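Local coordinates for cystathionine beta-lyase family protein, YNBB B.subtilis ortholog (Clostridium acetobutylicum, PDB 3HVY) that is probably a pyridoxal-phosphate-dependent lyase related to cystathionine beta-lyase and methionine gamma-lyase, with a putative part in aluminium resistance, at residues 87-99 against 253-265. Numbering follows the deposited sequence.
Sequences FNTESAFVRPHFV and TGGYIAGKEEYVT. With NA (sodium ion), chain X; EDO (1,2-ethanediol), chain Z.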
ATOM      1  N   PHE D  87      -0.401  24.569 -14.484  1.00 29.21           N
ATOM      2  CA  PHE D  87       0.681  25.540 -14.453  1.00 29.35           C
ATOM      3  C   PHE D  87       0.884  26.286 -15.779  1.00 29.90           C
ATOM      4  O   PHE D  87       1.718  27.173 -15.876  1.00 31.95           O
ATOM      5  CB  PHE D  87       1.986  24.848 -14.032  1.00 29.13           C
ATOM      6  CG  PHE D  87       2.072  24.571 -12.556  1.00 33.56           C
ATOM      7  CD1 PHE D  87       2.302  25.599 -11.667  1.00 30.91           C
ATOM      8  CD2 PHE D  87       1.916  23.290 -12.057  1.00 34.99           C
ATOM      9  CE1 PHE D  87       2.401  25.358 -10.280  1.00 30.51           C
ATOM     10  CE2 PHE D  87       1.995  23.036 -10.711  1.00 38.57           C
ATOM     11  CZ  PHE D  87       2.255  24.075  -9.807  1.00 34.38           C
ATOM     12  N   ASN D  88       0.136  25.883 -16.790  1.00 25.65           N
ATOM     13  CA  ASN D  88       0.252  26.421 -18.151  1.00 28.15           C
ATOM     14  C   ASN D  88       1.657  26.287 -18.719  1.00 30.26           C
ATOM     15  O   ASN D  88       2.204  27.241 -19.294  1.00 28.78           O
ATOM     16  CB  ASN D  88      -0.281  27.857 -18.194  1.00 27.81           C
ATOM     17  CG  ASN D  88      -1.758  27.916 -17.898  1.00 33.09           C
ATOM     18  OD1 ASN D  88      -2.535  27.207 -18.527  1.00 33.45           O
ATOM     19  ND2 ASN D  88      -2.159  28.753 -16.948  1.00 31.48           N
ATOM     20  N   THR D  89       2.216  25.082 -18.562  1.00 28.55           N
ATOM     21  CA  THR D  89       3.551  24.752 -19.050  1.00 31.15           C
ATOM     22  C   THR D  89       3.437  23.690 -20.148  1.00 31.21           C
ATOM     23  O   THR D  89       2.403  23.028 -20.278  1.00 28.81           O
ATOM     24  CB  THR D  89       4.430  24.177 -17.924  1.00 31.06           C
ATOM     25  OG1 THR D  89       3.878  22.929 -17.432  1.00 27.46           O
ATOM     26  CG2 THR D  89       4.600  25.176 -16.829  1.00 26.05           C
ATOM     27  N   GLU D  90       4.476  23.545 -20.947  1.00 31.58           N
ATOM     28  CA  GLU D  90       4.529  22.452 -21.931  1.00 30.56           C
ATOM     29  C   GLU D  90       4.546  21.089 -21.240  1.00 30.79           C
ATOM     30  O   GLU D  90       3.891  20.166 -21.674  1.00 33.55           O
ATOM     31  CB  GLU D  90       5.788  22.543 -22.777  1.00 28.05           C
ATOM     32  CG  GLU D  90       5.804  23.730 -23.699  1.00 30.23           C
ATOM     33  CD  GLU D  90       7.143  23.922 -24.394  1.00 34.33           C
ATOM     34  OE1 GLU D  90       8.139  23.225 -24.109  1.00 33.77           O
ATOM     35  OE2 GLU D  90       7.180  24.786 -25.261  1.00 35.13           O
ATOM     36  N   SER D  91       5.287  20.972 -20.148  1.00 27.19           N
ATOM     37  CA  SER D  91       5.457  19.695 -19.475  1.00 29.67           C
ATOM     38  C   SER D  91       5.498  19.799 -17.975  1.00 25.28           C
ATOM     39  O   SER D  91       5.660  20.884 -17.393  1.00 27.36           O
ATOM     40  CB  SER D  91       6.789  19.033 -19.882  1.00 29.67           C
ATOM     41  OG  SER D  91       6.976  19.122 -21.245  1.00 42.92           O
ATOM     42  N   ALA D  92       5.419  18.620 -17.362  1.00 26.22           N
ATOM     43  CA  ALA D  92       5.515  18.480 -15.920  1.00 26.22           C
ATOM     44  C   ALA D  92       5.939  17.063 -15.656  1.00 29.25           C
ATOM     45  O   ALA D  92       5.761  16.169 -16.510  1.00 30.68           O
ATOM     46  CB  ALA D  92       4.205  18.831 -15.166  1.00 26.58           C
ATOM     47  N   PHE D  93       6.489  16.881 -14.465  1.00 28.24           N
ATOM     48  CA  PHE D  93       7.121  15.648 -14.004  1.00 31.50           C
ATOM     49  C   PHE D  93       6.894  15.591 -12.497  1.00 30.16           C
ATOM     50  O   PHE D  93       7.547  16.313 -11.720  1.00 29.43           O
ATOM     51  CB  PHE D  93       8.593  15.679 -14.362  1.00 29.11           C
ATOM     52  CG  PHE D  93       9.387  14.482 -13.886  1.00 30.72           C
ATOM     53  CD1 PHE D  93       9.281  13.241 -14.510  1.00 32.18           C
ATOM     54  CD2 PHE D  93      10.248  14.607 -12.827  1.00 33.61           C
ATOM     55  CE1 PHE D  93      10.028  12.183 -14.114  1.00 32.23           C
ATOM     56  CE2 PHE D  93      10.977  13.511 -12.406  1.00 35.20           C
ATOM     57  CZ  PHE D  93      10.883  12.304 -13.081  1.00 30.89           C
ATOM     58  N   VAL D  94       5.927  14.764 -12.119  1.00 31.44           N
ATOM     59  CA  VAL D  94       5.464  14.607 -10.772  1.00 31.29           C
ATOM     60  C   VAL D  94       5.702  13.159 -10.368  1.00 34.40           C
ATOM     61  O   VAL D  94       5.265  12.204 -11.062  1.00 28.44           O
ATOM     62  CB  VAL D  94       3.946  14.902 -10.684  1.00 31.46           C
ATOM     63  CG1 VAL D  94       3.495  14.909  -9.200  1.00 30.07           C
ATOM     64  CG2 VAL D  94       3.577  16.180 -11.442  1.00 26.42           C
ATOM     65  N   ARG D  95       6.407  12.967  -9.254  1.00 31.77           N
ATOM     66  CA  ARG D  95       6.808  11.630  -8.876  1.00 29.32           C
ATOM     67  C   ARG D  95       6.898  11.518  -7.389  1.00 30.08           C
ATOM     68  O   ARG D  95       7.312  12.470  -6.694  1.00 31.15           O
ATOM     69  CB  ARG D  95       8.188  11.290  -9.429  1.00 28.49           C
ATOM     70  CG  ARG D  95       8.289  11.181 -10.923  1.00 33.88           C
ATOM     71  CD  ARG D  95       7.574   9.953 -11.454  1.00 28.89           C
ATOM     72  NE  ARG D  95       7.764   9.760 -12.894  1.00 29.62           N
ATOM     73  CZ  ARG D  95       7.099  10.410 -13.840  1.00 39.71           C
ATOM     74  NH1 ARG D  95       6.207  11.325 -13.521  1.00 32.29           N
ATOM     75  NH2 ARG D  95       7.348  10.149 -15.115  1.00 37.33           N
ATOM     76  N   PRO D  96       6.528  10.348  -6.858  1.00 31.48           N
ATOM     77  CA  PRO D  96       6.693  10.065  -5.414  1.00 31.73           C
ATOM     78  C   PRO D  96       8.181   9.799  -5.093  1.00 32.28           C
ATOM     79  O   PRO D  96       8.621   9.821  -3.938  1.00 33.09           O
ATOM     80  CB  PRO D  96       5.876   8.775  -5.234  1.00 32.33           C
ATOM     81  CG  PRO D  96       6.051   8.080  -6.568  1.00 34.22           C
ATOM     82  CD  PRO D  96       5.952   9.204  -7.574  1.00 33.98           C
ATOM     83  N   HIS D  97       8.966   9.568  -6.131  1.00 31.48           N
ATOM     84  CA  HIS D  97      10.379   9.256  -5.964  1.00 31.33           C
ATOM     85  C   HIS D  97      11.220  10.398  -5.418  1.00 34.24           C
ATOM     86  O   HIS D  97      12.361  10.164  -4.957  1.00 35.27           O
ATOM     87  CB  HIS D  97      10.985   8.771  -7.281  1.00 32.15           C
ATOM     88  CG  HIS D  97      10.203   7.668  -7.937  1.00 33.17           C
ATOM     89  ND1 HIS D  97      10.698   6.389  -8.094  1.00 36.37           N
ATOM     90  CD2 HIS D  97       8.949   7.657  -8.470  1.00 36.90           C
ATOM     91  CE1 HIS D  97       9.771   5.635  -8.675  1.00 36.34           C
ATOM     92  NE2 HIS D  97       8.708   6.381  -8.923  1.00 40.20           N
ATOM     93  N   PHE D  98      10.764  11.640  -5.541  1.00 31.92           N
ATOM     94  CA  PHE D  98      11.539  12.733  -4.963  1.00 30.43           C
ATOM     95  C   PHE D  98      11.421  12.610  -3.433  1.00 29.96           C
ATOM     96  O   PHE D  98      10.326  12.458  -2.893  1.00 31.84           O
ATOM     97  CB  PHE D  98      11.032  14.085  -5.373  1.00 29.97           C
ATOM     98  CG  PHE D  98      11.240  14.449  -6.829  1.00 27.51           C
ATOM     99  CD1 PHE D  98      12.476  14.821  -7.308  1.00 28.94           C
ATOM    100  CD2 PHE D  98      10.150  14.474  -7.697  1.00 30.76           C
ATOM    101  CE1 PHE D  98      12.631  15.211  -8.591  1.00 32.06           C
ATOM    102  CE2 PHE D  98      10.314  14.873  -9.014  1.00 31.25           C
ATOM    103  CZ  PHE D  98      11.517  15.224  -9.448  1.00 24.79           C
ATOM    104  N   VAL D  99      12.552  12.691  -2.745  1.00 33.02           N
ATOM    105  CA  VAL D  99      12.589  12.448  -1.319  1.00 32.01           C
ATOM    106  C   VAL D  99      12.177  13.665  -0.513  1.00 34.02           C
ATOM    107  O   VAL D  99      11.809  13.513   0.656  1.00 30.11           O
ATOM    108  CB  VAL D  99      13.986  11.907  -0.850  1.00 33.76           C
ATOM    109  CG1 VAL D  99      14.296  10.590  -1.536  1.00 32.24           C
ATOM    110  CG2 VAL D  99      15.166  12.908  -1.020  1.00 26.75           C
ATOM    111  N   THR D 253       4.589  11.741   0.009  1.00 33.59           N
ATOM    112  CA  THR D 253       5.985  12.076  -0.312  1.00 33.45           C
ATOM    113  C   THR D 253       6.043  12.550  -1.746  1.00 32.53           C
ATOM    114  O   THR D 253       5.024  12.545  -2.458  1.00 34.09           O
ATOM    115  CB  THR D 253       6.967  10.884  -0.118  1.00 41.26           C
ATOM    116  OG1 THR D 253       8.353  11.370  -0.080  1.00 44.07           O
ATOM    117  CG2 THR D 253       6.757   9.887  -1.233  1.00 32.73           C
ATOM    118  N   GLY D 254       7.205  13.019  -2.175  1.00 32.44           N
ATOM    119  CA  GLY D 254       7.367  13.362  -3.601  1.00 32.53           C
ATOM    120  C   GLY D 254       7.557  14.835  -3.917  1.00 33.65           C
ATOM    121  O   GLY D 254       7.684  15.680  -3.028  1.00 31.88           O
ATOM    122  N   GLY D 255       7.620  15.120  -5.214  1.00 35.59           N
ATOM    123  CA  GLY D 255       7.945  16.455  -5.703  1.00 32.91           C
ATOM    124  C   GLY D 255       7.492  16.602  -7.149  1.00 32.14           C
ATOM    125  O   GLY D 255       7.075  15.621  -7.783  1.00 29.35           O
ATOM    126  N   TYR D 256       7.593  17.829  -7.662  1.00 31.41           N
ATOM    127  CA  TYR D 256       7.234  18.113  -9.018  1.00 30.11           C
ATOM    128  C   TYR D 256       8.252  19.071  -9.648  1.00 31.50           C
ATOM    129  O   TYR D 256       8.922  19.840  -8.951  1.00 27.54           O
ATOM    130  CB  TYR D 256       5.803  18.655  -9.114  1.00 30.84           C
ATOM    131  CG  TYR D 256       5.634  20.089  -8.628  1.00 29.57           C
ATOM    132  CD1 TYR D 256       5.343  20.359  -7.297  1.00 28.22           C
ATOM    133  CD2 TYR D 256       5.785  21.168  -9.517  1.00 33.69           C
ATOM    134  CE1 TYR D 256       5.230  21.674  -6.852  1.00 26.57           C
ATOM    135  CE2 TYR D 256       5.678  22.487  -9.067  1.00 33.10           C
ATOM    136  CZ  TYR D 256       5.383  22.728  -7.737  1.00 30.80           C
ATOM    137  OH  TYR D 256       5.254  24.011  -7.238  1.00 29.41           O
ATOM    138  N   ILE D 257       8.379  18.945 -10.965  1.00 29.83           N
ATOM    139  CA  ILE D 257       9.092  19.869 -11.813  1.00 29.04           C
ATOM    140  C   ILE D 257       8.169  20.181 -12.978  1.00 29.65           C
ATOM    141  O   ILE D 257       7.527  19.294 -13.496  1.00 31.93           O
ATOM    142  CB  ILE D 257      10.408  19.309 -12.328  1.00 30.37           C
ATOM    143  CG1 ILE D 257      11.317  19.005 -11.170  1.00 31.18           C
ATOM    144  CG2 ILE D 257      11.058  20.342 -13.381  1.00 28.24           C
ATOM    145  CD1 ILE D 257      12.672  18.401 -11.541  1.00 27.77           C
ATOM    146  N   ALA D 258       8.054  21.453 -13.341  1.00 30.58           N
ATOM    147  CA  ALA D 258       7.150  21.888 -14.399  1.00 29.20           C
ATOM    148  C   ALA D 258       7.781  23.023 -15.183  1.00 31.05           C
ATOM    149  O   ALA D 258       8.493  23.874 -14.645  1.00 30.21           O
ATOM    150  CB  ALA D 258       5.808  22.344 -13.854  1.00 30.21           C
ATOM    151  N   GLY D 259       7.480  23.047 -16.471  1.00 30.24           N
ATOM    152  CA  GLY D 259       8.044  24.058 -17.362  1.00 28.79           C
ATOM    153  C   GLY D 259       8.121  23.640 -18.820  1.00 26.76           C
ATOM    154  O   GLY D 259       7.358  22.794 -19.297  1.00 26.80           O
ATOM    155  N   LYS D 260       9.053  24.253 -19.536  1.00 28.77           N
ATOM    156  CA  LYS D 260       9.303  23.921 -20.906  1.00 30.31           C
ATOM    157  C   LYS D 260       9.752  22.490 -21.003  1.00 29.62           C
ATOM    158  O   LYS D 260      10.526  22.044 -20.191  1.00 30.94           O
ATOM    159  CB  LYS D 260      10.363  24.887 -21.507  1.00 31.41           C
ATOM    160  CG  LYS D 260       9.808  26.321 -21.477  1.00 36.85           C
ATOM    161  CD  LYS D 260      10.145  27.183 -22.613  1.00 53.99           C
ATOM    162  CE  LYS D 260       9.398  28.537 -22.509  1.00 61.03           C
ATOM    163  NZ  LYS D 260       8.131  28.619 -23.325  1.00 60.17           N
ATOM    164  N   GLU D 261       9.288  21.788 -22.029  1.00 28.88           N
ATOM    165  CA  GLU D 261       9.645  20.396 -22.226  1.00 31.66           C
ATOM    166  C   GLU D 261      11.163  20.177 -22.240  1.00 30.16           C
ATOM    167  O   GLU D 261      11.644  19.245 -21.657  1.00 29.71           O
ATOM    168  CB  GLU D 261       9.012  19.852 -23.488  1.00 34.46           C
ATOM    169  CG  GLU D 261       9.209  18.346 -23.752  1.00 42.13           C
ATOM    170  CD  GLU D 261      10.549  18.021 -24.425  1.00 56.63           C
ATOM    171  OE1 GLU D 261      10.999  18.810 -25.298  1.00 64.59           O
ATOM    172  OE2 GLU D 261      11.149  16.959 -24.091  1.00 58.86           O
ATOM    173  N   GLU D 262      11.899  21.039 -22.889  1.00 29.82           N
ATOM    174  CA  GLU D 262      13.335  20.877 -22.953  1.00 31.64           C
ATOM    175  C   GLU D 262      13.925  20.822 -21.553  1.00 31.29           C
ATOM    176  O   GLU D 262      14.723  19.969 -21.283  1.00 28.35           O
ATOM    177  CB  GLU D 262      13.936  22.011 -23.795  1.00 30.81           C
ATOM    178  CG  GLU D 262      15.436  22.141 -23.752  1.00 44.04           C
ATOM    179  CD  GLU D 262      15.964  23.312 -24.610  1.00 51.35           C
ATOM    180  OE1 GLU D 262      15.154  24.123 -25.130  1.00 47.02           O
ATOM    181  OE2 GLU D 262      17.208  23.431 -24.733  1.00 47.80           O
ATOM    182  N   TYR D 263      13.526  21.733 -20.660  1.00 31.29           N
ATOM    183  CA  TYR D 263      14.145  21.831 -19.343  1.00 30.72           C
ATOM    184  C   TYR D 263      13.628  20.776 -18.356  1.00 28.79           C
ATOM    185  O   TYR D 263      14.402  20.239 -17.535  1.00 28.70           O
ATOM    186  CB  TYR D 263      13.978  23.248 -18.792  1.00 30.65           C
ATOM    187  CG  TYR D 263      14.403  24.313 -19.787  1.00 29.15           C
ATOM    188  CD1 TYR D 263      15.567  24.164 -20.535  1.00 28.09           C
ATOM    189  CD2 TYR D 263      13.655  25.466 -19.973  1.00 26.75           C
ATOM    190  CE1 TYR D 263      15.972  25.141 -21.451  1.00 30.89           C
ATOM    191  CE2 TYR D 263      14.065  26.473 -20.861  1.00 29.59           C
ATOM    192  CZ  TYR D 263      15.220  26.309 -21.606  1.00 33.23           C
ATOM    193  OH  TYR D 263      15.642  27.296 -22.542  1.00 27.79           O
ATOM    194  N   VAL D 264      12.361  20.388 -18.497  1.00 28.63           N
ATOM    195  CA  VAL D 264      11.804  19.344 -17.647  1.00 26.94           C
ATOM    196  C   VAL D 264      12.473  18.047 -18.045  1.00 29.41           C
ATOM    197  O   VAL D 264      12.934  17.290 -17.182  1.00 30.55           O
ATOM    198  CB  VAL D 264      10.266  19.242 -17.785  1.00 28.97           C
ATOM    199  CG1 VAL D 264       9.733  18.053 -16.970  1.00 26.33           C
ATOM    200  CG2 VAL D 264       9.628  20.565 -17.312  1.00 23.73           C
ATOM    201  N   THR D 265      12.568  17.785 -19.350  1.00 26.98           N
ATOM    202  CA  THR D 265      13.199  16.555 -19.796  1.00 28.30           C
ATOM    203  C   THR D 265      14.647  16.425 -19.313  1.00 26.24           C
ATOM    204  O   THR D 265      15.073  15.323 -18.892  1.00 30.54           O
ATOM    205  CB  THR D 265      13.144  16.434 -21.283  1.00 29.54           C
ATOM    206  OG1 THR D 265      11.792  16.245 -21.624  1.00 29.80           O
ATOM    207  CG2 THR D 265      13.964  15.223 -21.809  1.00 32.59           C
TER
HETATM  208 NA    NA X 427      -3.852  25.360 -18.730  1.00 37.09          NA
HETATM  209  C1  EDO Z 429      -4.857  30.695 -14.558  1.00 42.24           C
HETATM  210  O1  EDO Z 429      -4.722  29.504 -15.385  1.00 63.92           O
HETATM  211  C2  EDO Z 429      -3.652  31.614 -14.522  1.00 51.03           C
HETATM  212  O2  EDO Z 429      -3.791  32.666 -15.506  1.00 51.11           O
HETATM  213  O   HOH W   1      10.653  23.065 -24.875  1.00 30.16           O
HETATM  214  O   HOH W   2      11.004  10.785   1.097  1.00 38.96           O
HETATM  215  O   HOH W   3       9.070  13.698   0.997  1.00 44.67           O
HETATM  216  O   HOH W   4      -5.551  26.302 -20.146  1.00 47.75           O
HETATM  217  O   HOH W   5      -2.245  24.503 -20.654  1.00 44.30           O
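Strands 91-95 and 255-259 run antiparallel, their axes 4.6 Å apart at closest approach and their directions 176° apart, and six backbone hydrogen bonds join Ser91 to Gly259, Phe93 to Ile257 and Arg95 to Gly255. Ser91 O accepts twice: Gly259 N reaches it at 3.0 Å, and Thr89 OG1 comes to the other face of the carbonyl plane. Glu90 is hydrogen-bonded to the start of helix 261-271. Its chain runs extended beyond CG, and OE1 takes the Glu261 N-H at 2.8 Å on the anti side of the carboxylate. A water also donates to OE1 and accepts from Glu262 N, so the carboxylate meets two amides of the first turn, one directly. On the sheet face of Ser91 and Phe93, Val264 turns both methyls to the strand; its CG1 lies 3.7 Å from Phe93 CB. Farther along this face, the Phe98 ring reaches Ile257, with CZ 4.0 Å from CD1. On the other face Ala92 CB meets Ala258 CB, and Val94 CG2 meets Tyr256 CB. The Tyr256 ring, with CG between the backbone N and carbonyl carbon (chi1 74°), extends beside Phe87. Their planes are 20° apart but slid so far that the rings barely overlap; Phe87 CZ touches Tyr256 CE2 at 3.8 Å. The Tyr256 hydroxyl is hydrogen-bonded to Glu223 and Asn219. At the end of helix 74-87, before the strand, Asn88 OD1 and Asn85 O bind a sodium ion. Strand 255-259 also pairs antiparallel with 237-241, which leaves 91-95 at one edge, within this chain, of the seven-stranded mixed sheet characteristic of the large domain of fold-type I pyridoxal-phosphate enzymes.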